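CurJ (Moorea producens 3L, PDB 5TZ6) probably catalyses a vinylogous dehydration during curacin biosynthesis as the dehydratase domain of a polyketide synthase module, here crystallised as an inactive mutant. Local coordinates at residues Ser164-Tyr168 with Arg183-Val188; Leu258-Cys264 with Asp278-Gln284. The protein carries 1 engineered substitution. All coordinates share one frame; numbering follows the deposited sequence.

Interaction 1 of 2, residues Ser164-Tyr168 with Arg183-Val188; sequences SAEIY and RWIEQV
Tyr-168 lays its ring against the side chain of Arg-183, and this pair is the tight half of the contact. The arginine chain, extended from CG to NE, runs over one ring face: its CG sits 3.7 Å from the centroid of the Tyr-168 ring in a CH-pi contact. Further out the guanidinium lies nearly flat on the same residue, planes 25° apart, with CZ of Arg-183 4.5 Å from the Tyr-168 centroid, an off-centre cation-pi pair. Arginine suits this place because its methylenes can cover a ring while its charged end reaches other polar groups; here NE bonds to the carbonyl O of Leu-178. Tyr-168 CG stands beside its own backbone N (chi1 -60°), a setting that carries the ring toward the strand, where OH donates to Ile-185 O at 3.1 Å.

Helix 164-173 packs here on strand 185-190, an outer strand of a domain of the hotdog family; the axes of the short segments are inclined at 119°, 8.7 Å apart at closest approach. One residue earlier on the helix, Ile-167 offers CD1 to Val-188 CG2 at 4.2 Å, branched side chains well fitted to a buried apolar layer.

At Ser-164 the small side chain lets the backbones come close, with CB 3.5 Å from Ile-185 O. The looser, solvent side lies beside it: water 1 accepts from Ser-164 N at 2.6 Å and gives a weak bond to Glu-186 O, while the exposed, poorly ordered Glu-186 side chain starts away from the helix. A classic beta bulge sets both Glu-186 and Gln-187 opposite Gln-198 of the next strand.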
loop_
_atom_site.group_PDB
_atom_site.type_symbol
_atom_site.label_atom_id
_atom_site.label_comp_id
_atom_site.label_asym_id
_atom_site.label_seq_id
_atom_site.Cartn_x
_atom_site.Cartn_y
_atom_site.Cartn_z
ATOM N N SER A 164 -21.590 -36.182 11.954
ATOM C CA SER A 164 -21.148 -34.800 11.857
ATOM C C SER A 164 -22.318 -33.828 11.875
ATOM O O SER A 164 -22.145 -32.670 12.280
ATOM C CB SER A 164 -20.324 -34.611 10.584
ATOM O OG SER A 164 -21.057 -35.042 9.452
ATOM N N ALA A 165 -23.508 -34.281 11.475
ATOM C CA ALA A 165 -24.652 -33.379 11.410
ATOM C C ALA A 165 -24.954 -32.781 12.773
ATOM O O ALA A 165 -25.348 -31.609 12.865
ATOM C CB ALA A 165 -25.873 -34.124 10.867
ATOM N N GLU A 166 -24.711 -33.547 13.839
ATOM C CA GLU A 166 -24.946 -33.050 15.187
ATOM C C GLU A 166 -24.166 -31.769 15.435
ATOM O O GLU A 166 -24.669 -30.841 16.079
ATOM C CB GLU A 166 -24.560 -34.114 16.213
ATOM C CG GLU A 166 -25.552 -35.256 16.332
ATOM C CD GLU A 166 -25.284 -36.123 17.549
ATOM O OE1 GLU A 166 -24.928 -37.310 17.374
ATOM O OE2 GLU A 166 -25.418 -35.612 18.682
ATOM N N ILE A 167 -22.942 -31.684 14.914
ATOM C CA ILE A 167 -22.183 -30.455 15.094
ATOM C C ILE A 167 -22.835 -29.323 14.317
ATOM O O ILE A 167 -23.155 -28.265 14.876
ATOM C CB ILE A 167 -20.718 -30.660 14.674
ATOM C CG1 ILE A 167 -19.996 -31.566 15.672
ATOM C CG2 ILE A 167 -20.007 -29.314 14.532
ATOM C CD1 ILE A 167 -18.533 -31.779 15.339
ATOM N N TYR A 168 -23.136 -29.563 13.039
ATOM C CA TYR A 168 -23.664 -28.470 12.238
ATOM C C TYR A 168 -25.038 -28.076 12.741
ATOM O O TYR A 168 -25.345 -26.884 12.883
ATOM C CB TYR A 168 -23.720 -28.881 10.771
ATOM C CG TYR A 168 -22.366 -29.250 10.198
ATOM C CD1 TYR A 168 -21.267 -28.430 10.381
ATOM C CD2 TYR A 168 -22.189 -30.439 9.492
ATOM C CE1 TYR A 168 -20.030 -28.771 9.865
ATOM C CE2 TYR A 168 -20.963 -30.790 8.973
ATOM C CZ TYR A 168 -19.883 -29.952 9.161
ATOM O OH TYR A 168 -18.655 -30.299 8.644
ATOM N N ARG A 183 -17.962 -26.699 5.850
ATOM C CA ARG A 183 -18.286 -28.019 6.392
ATOM C C ARG A 183 -17.212 -29.008 5.949
ATOM O O ARG A 183 -17.408 -29.806 5.035
ATOM C CB ARG A 183 -19.694 -28.453 5.959
ATOM C CG ARG A 183 -20.796 -27.570 6.555
ATOM C CD ARG A 183 -22.194 -28.015 6.167
ATOM N NE ARG A 183 -23.188 -27.142 6.780
ATOM C CZ ARG A 183 -24.338 -27.558 7.303
ATOM N NH1 ARG A 183 -25.171 -26.682 7.859
ATOM N NH2 ARG A 183 -24.638 -28.852 7.307
ATOM N N TRP A 184 -16.060 -28.941 6.618
ATOM C CA TRP A 184 -14.926 -29.813 6.346
ATOM C C TRP A 184 -15.012 -31.140 7.084
ATOM O O TRP A 184 -14.470 -32.145 6.605
ATOM C CB TRP A 184 -13.612 -29.124 6.752
ATOM C CG TRP A 184 -13.078 -28.090 5.796
ATOM C CD1 TRP A 184 -13.648 -26.894 5.471
ATOM C CD2 TRP A 184 -11.854 -28.166 5.052
ATOM N NE1 TRP A 184 -12.859 -26.222 4.570
ATOM C CE2 TRP A 184 -11.751 -26.981 4.295
ATOM C CE3 TRP A 184 -10.837 -29.122 4.950
ATOM C CZ2 TRP A 184 -10.671 -26.727 3.448
ATOM C CZ3 TRP A 184 -9.764 -28.869 4.104
ATOM C CH2 TRP A 184 -9.691 -27.682 3.367
ATOM N N ILE A 185 -15.654 -31.163 8.249
ATOM C CA ILE A 185 -15.659 -32.346 9.104
ATOM C C ILE A 185 -16.582 -33.399 8.501
ATOM O O ILE A 185 -17.805 -33.244 8.495
ATOM C CB ILE A 185 -16.061 -32.000 10.541
ATOM C CG1 ILE A 185 -15.060 -30.986 11.117
ATOM C CG2 ILE A 185 -16.158 -33.260 11.385
ATOM C CD1 ILE A 185 -15.329 -30.541 12.524
ATOM N N GLU A 186 -15.992 -34.475 7.983
ATOM C CA GLU A 186 -16.760 -35.582 7.434
ATOM C C GLU A 186 -17.053 -36.662 8.463
ATOM O O GLU A 186 -18.108 -37.301 8.385
ATOM C CB GLU A 186 -16.023 -36.217 6.253
ATOM C CG GLU A 186 -15.941 -35.344 5.016
ATOM C CD GLU A 186 -16.908 -35.792 3.939
ATOM O OE1 GLU A 186 -16.721 -36.905 3.399
ATOM O OE2 GLU A 186 -17.856 -35.037 3.635
ATOM N N GLN A 187 -16.162 -36.890 9.429
ATOM C CA GLN A 187 -16.411 -37.966 10.382
ATOM C C GLN A 187 -15.941 -37.551 11.765
ATOM O O GLN A 187 -15.034 -36.727 11.903
ATOM C CB GLN A 187 -15.716 -39.261 9.948
ATOM C CG GLN A 187 -16.438 -39.989 8.840
ATOM C CD GLN A 187 -15.841 -41.349 8.568
ATOM O OE1 GLN A 187 -16.459 -42.381 8.836
ATOM N NE2 GLN A 187 -14.620 -41.359 8.048
ATOM N N VAL A 188 -16.562 -38.127 12.794
ATOM C CA VAL A 188 -16.293 -37.715 14.170
ATOM C C VAL A 188 -16.287 -38.934 15.080
ATOM O O VAL A 188 -17.224 -39.740 15.063
ATOM C CB VAL A 188 -17.318 -36.678 14.665
ATOM C CG1 VAL A 188 -16.953 -36.187 16.067
ATOM C CG2 VAL A 188 -17.385 -35.510 13.694
HETATM O O HOH W 1 -20.657 -38.053 10.403
#

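Interaction 2 of 2, residues Leu258-Cys264 with Asp278-Gln284; sequences LLWCYTC and DIQLFDQ
One face of the Phe-282 ring is covered by CB of Trp-260, 3.8 Å from the ring centroid in a CH-pi contact, while CB of Tyr-262 meets the ring's edge. Phe-282 CG lies between its backbone N and carbonyl carbon (chi1 55°), which swings the ring across to the neighbouring strand. The indole and Phe-282 planes are near parallel but slid apart, with little overlap; Leu-258 CD2 lies over one indole face. At the edge of the Tyr-262 ring, in its plane, is Gln-280 OE1; Gln-280 NE2 bonds Gln-291 OE1, and Tyr-262 OH bonds Glu-194.

These side chains belong to an antiparallel beta hairpin of the hotdog fold, strands 258-267 and 274-282. Trp-260/Phe-282, Tyr-262/Gln-280 and Cys-264/Asp-278 are hydrogen-bonded pairs, each closed by two backbone bonds. The large aromatics on the face bearing Trp-260, Tyr-262 and Phe-282 suit its cover, helix 151-157, which meets Trp-260 and Tyr-262.

Cys-261/Leu-281 and Thr-263/Ile-279 are non-hydrogen-bonded pairs, whose side chains turn to the other face, where helix 215-223 packs on Cys-261 and Leu-281. Mostly apolar side chains fit there, and Thr-263 turns its OG1 to Ser-224: Cys-261 SG touches Ile-279 CG2 at 3.6 Å, and Leu-281 CD1 reaches Leu-259 CB at 3.8 Å.

Past Asp-283, the placing of the poorly ordered Gln-284 amide near the indole is doubtful; firmer is the backbone bond from Trp-260 N to Phe-282 O, 3.0 Å long and nearly straight at 174°.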
loop_
_atom_site.group_PDB
_atom_site.type_symbol
_atom_site.label_atom_id
_atom_site.label_comp_id
_atom_site.label_asym_id
_atom_site.label_seq_id
_atom_site.Cartn_x
_atom_site.Cartn_y
_atom_site.Cartn_z
ATOM N N LEU A 258 -7.556 -35.016 2.572
ATOM C CA LEU A 258 -7.999 -35.586 3.836
ATOM C C LEU A 258 -7.030 -35.204 4.946
ATOM O O LEU A 258 -5.820 -35.414 4.813
ATOM C CB LEU A 258 -8.120 -37.109 3.729
ATOM C CG LEU A 258 -8.882 -37.832 4.839
ATOM C CD1 LEU A 258 -9.217 -39.257 4.406
ATOM C CD2 LEU A 258 -8.094 -37.833 6.142
ATOM N N LEU A 259 -7.558 -34.640 6.032
ATOM C CA LEU A 259 -6.749 -34.316 7.200
ATOM C C LEU A 259 -7.417 -34.869 8.449
ATOM O O LEU A 259 -8.608 -35.192 8.449
ATOM C CB LEU A 259 -6.560 -32.801 7.359
ATOM C CG LEU A 259 -6.020 -32.024 6.162
ATOM C CD1 LEU A 259 -5.866 -30.563 6.542
ATOM C CD2 LEU A 259 -4.698 -32.611 5.669
ATOM N N TRP A 260 -6.639 -34.969 9.525
ATOM C CA TRP A 260 -7.153 -35.416 10.811
ATOM C C TRP A 260 -7.000 -34.293 11.826
ATOM O O TRP A 260 -5.988 -33.590 11.832
ATOM C CB TRP A 260 -6.422 -36.663 11.308
ATOM C CG TRP A 260 -6.646 -37.888 10.467
ATOM C CD1 TRP A 260 -5.814 -38.381 9.502
ATOM C CD2 TRP A 260 -7.766 -38.781 10.522
ATOM N NE1 TRP A 260 -6.350 -39.520 8.952
ATOM C CE2 TRP A 260 -7.546 -39.789 9.562
ATOM C CE3 TRP A 260 -8.933 -38.827 11.292
ATOM C CZ2 TRP A 260 -8.447 -40.827 9.351
ATOM C CZ3 TRP A 260 -9.825 -39.858 11.083
ATOM C CH2 TRP A 260 -9.580 -40.845 10.118
ATOM N N CYS A 261 -8.000 -34.134 12.690
ATOM C CA CYS A 261 -8.001 -33.090 13.705
ATOM C C CYS A 261 -8.292 -33.710 15.064
ATOM O O CYS A 261 -9.403 -34.194 15.301
ATOM C CB CYS A 261 -9.028 -32.007 13.380
ATOM S SG CYS A 261 -9.103 -30.743 14.648
ATOM N N TYR A 262 -7.316 -33.665 15.963
ATOM C CA TYR A 262 -7.445 -34.207 17.307
ATOM C C TYR A 262 -7.570 -33.061 18.297
ATOM O O TYR A 262 -6.769 -32.128 18.273
ATOM C CB TYR A 262 -6.244 -35.085 17.653
ATOM C CG TYR A 262 -6.228 -35.604 19.074
ATOM C CD1 TYR A 262 -7.267 -36.385 19.561
ATOM C CD2 TYR A 262 -5.152 -35.339 19.919
ATOM C CE1 TYR A 262 -7.250 -36.868 20.857
ATOM C CE2 TYR A 262 -5.124 -35.822 21.216
ATOM C CZ TYR A 262 -6.177 -36.584 21.680
ATOM O OH TYR A 262 -6.157 -37.067 22.969
ATOM N N THR A 263 -8.583 -33.122 19.150
ATOM C CA THR A 263 -8.873 -32.058 20.098
ATOM C C THR A 263 -9.091 -32.669 21.469
ATOM O O THR A 263 -9.665 -33.756 21.585
ATOM C CB THR A 263 -10.128 -31.257 19.700
ATOM O OG1 THR A 263 -9.931 -30.629 18.427
ATOM C CG2 THR A 263 -10.436 -30.195 20.746
ATOM N N CYS A 264 -8.623 -31.981 22.505
ATOM C CA CYS A 264 -8.950 -32.381 23.868
ATOM C C CYS A 264 -9.126 -31.135 24.714
ATOM O O CYS A 264 -8.519 -30.099 24.447
ATOM C CB CYS A 264 -7.886 -33.307 24.476
ATOM S SG CYS A 264 -6.204 -32.938 23.984
ATOM N N ASP A 278 -6.761 -28.021 23.603
ATOM C CA ASP A 278 -5.625 -28.099 22.700
ATOM C C ASP A 278 -6.060 -28.844 21.444
ATOM O O ASP A 278 -6.833 -29.812 21.515
ATOM C CB ASP A 278 -4.438 -28.815 23.352
ATOM C CG ASP A 278 -3.799 -28.003 24.475
ATOM O OD1 ASP A 278 -3.756 -26.759 24.372
ATOM O OD2 ASP A 278 -3.338 -28.613 25.464
ATOM N N ILE A 279 -5.551 -28.397 20.297
ATOM C CA ILE A 279 -5.940 -28.933 19.001
ATOM C C ILE A 279 -4.693 -29.240 18.187
ATOM O O ILE A 279 -3.691 -28.520 18.255
ATOM C CB ILE A 279 -6.858 -27.945 18.248
ATOM C CG1 ILE A 279 -8.007 -27.494 19.160
ATOM C CG2 ILE A 279 -7.363 -28.568 16.959
ATOM C CD1 ILE A 279 -8.796 -26.318 18.634
ATOM N N GLN A 280 -4.778 -30.306 17.388
ATOM C CA GLN A 280 -3.687 -30.782 16.543
ATOM C C GLN A 280 -4.274 -31.179 15.195
ATOM O O GLN A 280 -5.083 -32.106 15.113
ATOM C CB GLN A 280 -2.958 -31.960 17.189
ATOM C CG GLN A 280 -2.085 -31.565 18.372
ATOM C CD GLN A 280 -1.290 -32.732 18.903
ATOM O OE1 GLN A 280 -1.788 -33.854 18.976
ATOM N NE2 GLN A 280 -0.036 -32.482 19.253
ATOM N N LEU A 281 -3.918 -30.448 14.152
ATOM C CA LEU A 281 -4.275 -30.806 12.791
ATOM C C LEU A 281 -3.073 -31.492 12.157
ATOM O O LEU A 281 -1.971 -30.937 12.177
ATOM C CB LEU A 281 -4.668 -29.558 12.004
ATOM C CG LEU A 281 -5.110 -29.703 10.552
ATOM C CD1 LEU A 281 -6.378 -30.544 10.437
ATOM C CD2 LEU A 281 -5.304 -28.317 9.955
ATOM N N PHE A 282 -3.267 -32.697 11.617
ATOM C CA PHE A 282 -2.141 -33.426 11.043
ATOM C C PHE A 282 -2.551 -34.200 9.794
ATOM O O PHE A 282 -3.737 -34.352 9.465
ATOM C CB PHE A 282 -1.467 -34.357 12.066
ATOM C CG PHE A 282 -2.392 -35.326 12.715
ATOM C CD1 PHE A 282 -3.160 -34.946 13.802
ATOM C CD2 PHE A 282 -2.488 -36.627 12.245
ATOM C CE1 PHE A 282 -4.022 -35.840 14.402
ATOM C CE2 PHE A 282 -3.344 -37.529 12.839
ATOM C CZ PHE A 282 -4.115 -37.136 13.920
ATOM N N ASP A 283 -1.510 -34.687 9.115
ATOM C CA ASP A 283 -1.527 -35.333 7.810
ATOM C C ASP A 283 -2.072 -36.753 7.867
ATOM O O ASP A 283 -2.136 -37.392 8.921
ATOM C CB ASP A 283 -0.108 -35.395 7.237
ATOM C CG ASP A 283 -0.036 -34.927 5.806
ATOM O OD1 ASP A 283 -1.108 -34.739 5.194
ATOM O OD2 ASP A 283 1.093 -34.756 5.293
ATOM N N GLN A 284 -2.416 -37.260 6.679
ATOM C CA GLN A 284 -2.784 -38.662 6.541
ATOM C C GLN A 284 -1.647 -39.567 6.994
ATOM O O GLN A 284 -1.887 -40.657 7.529
ATOM C CB GLN A 284 -3.124 -38.956 5.080
ATOM C CG GLN A 284 -3.922 -40.220 4.845
ATOM C CD GLN A 284 -5.381 -40.037 5.236
ATOM O OE1 GLN A 284 -5.811 -40.438 6.317
ATOM N NE2 GLN A 284 -6.147 -39.403 4.351
#

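In the fold
Both contacts are buried and involve the same run of antiparallel strands: strand 194-200 lies between strand 185-190 of interaction 1 and strand 258-267 of interaction 2, and their nearest atoms are about 5 Å apart without touching. Interaction 2 pairs inner strands, with repeated backbone bonds and helices 151-157 and 215-223 packed on its two faces. Interaction 1 adds a helix beside the outer strands and relies on side chains, with a solvent-facing rim. Helix 215-223 reaches both, touching Tyr-168 and Trp-184 as well as Leu-259 and Leu-281. The side chains of Ile-167 and Ile-279 come about 8 and 10 Å from the bound hydroxy-methylheptenoic acid, so both contacts lie in its neighbourhood without lining its pocket.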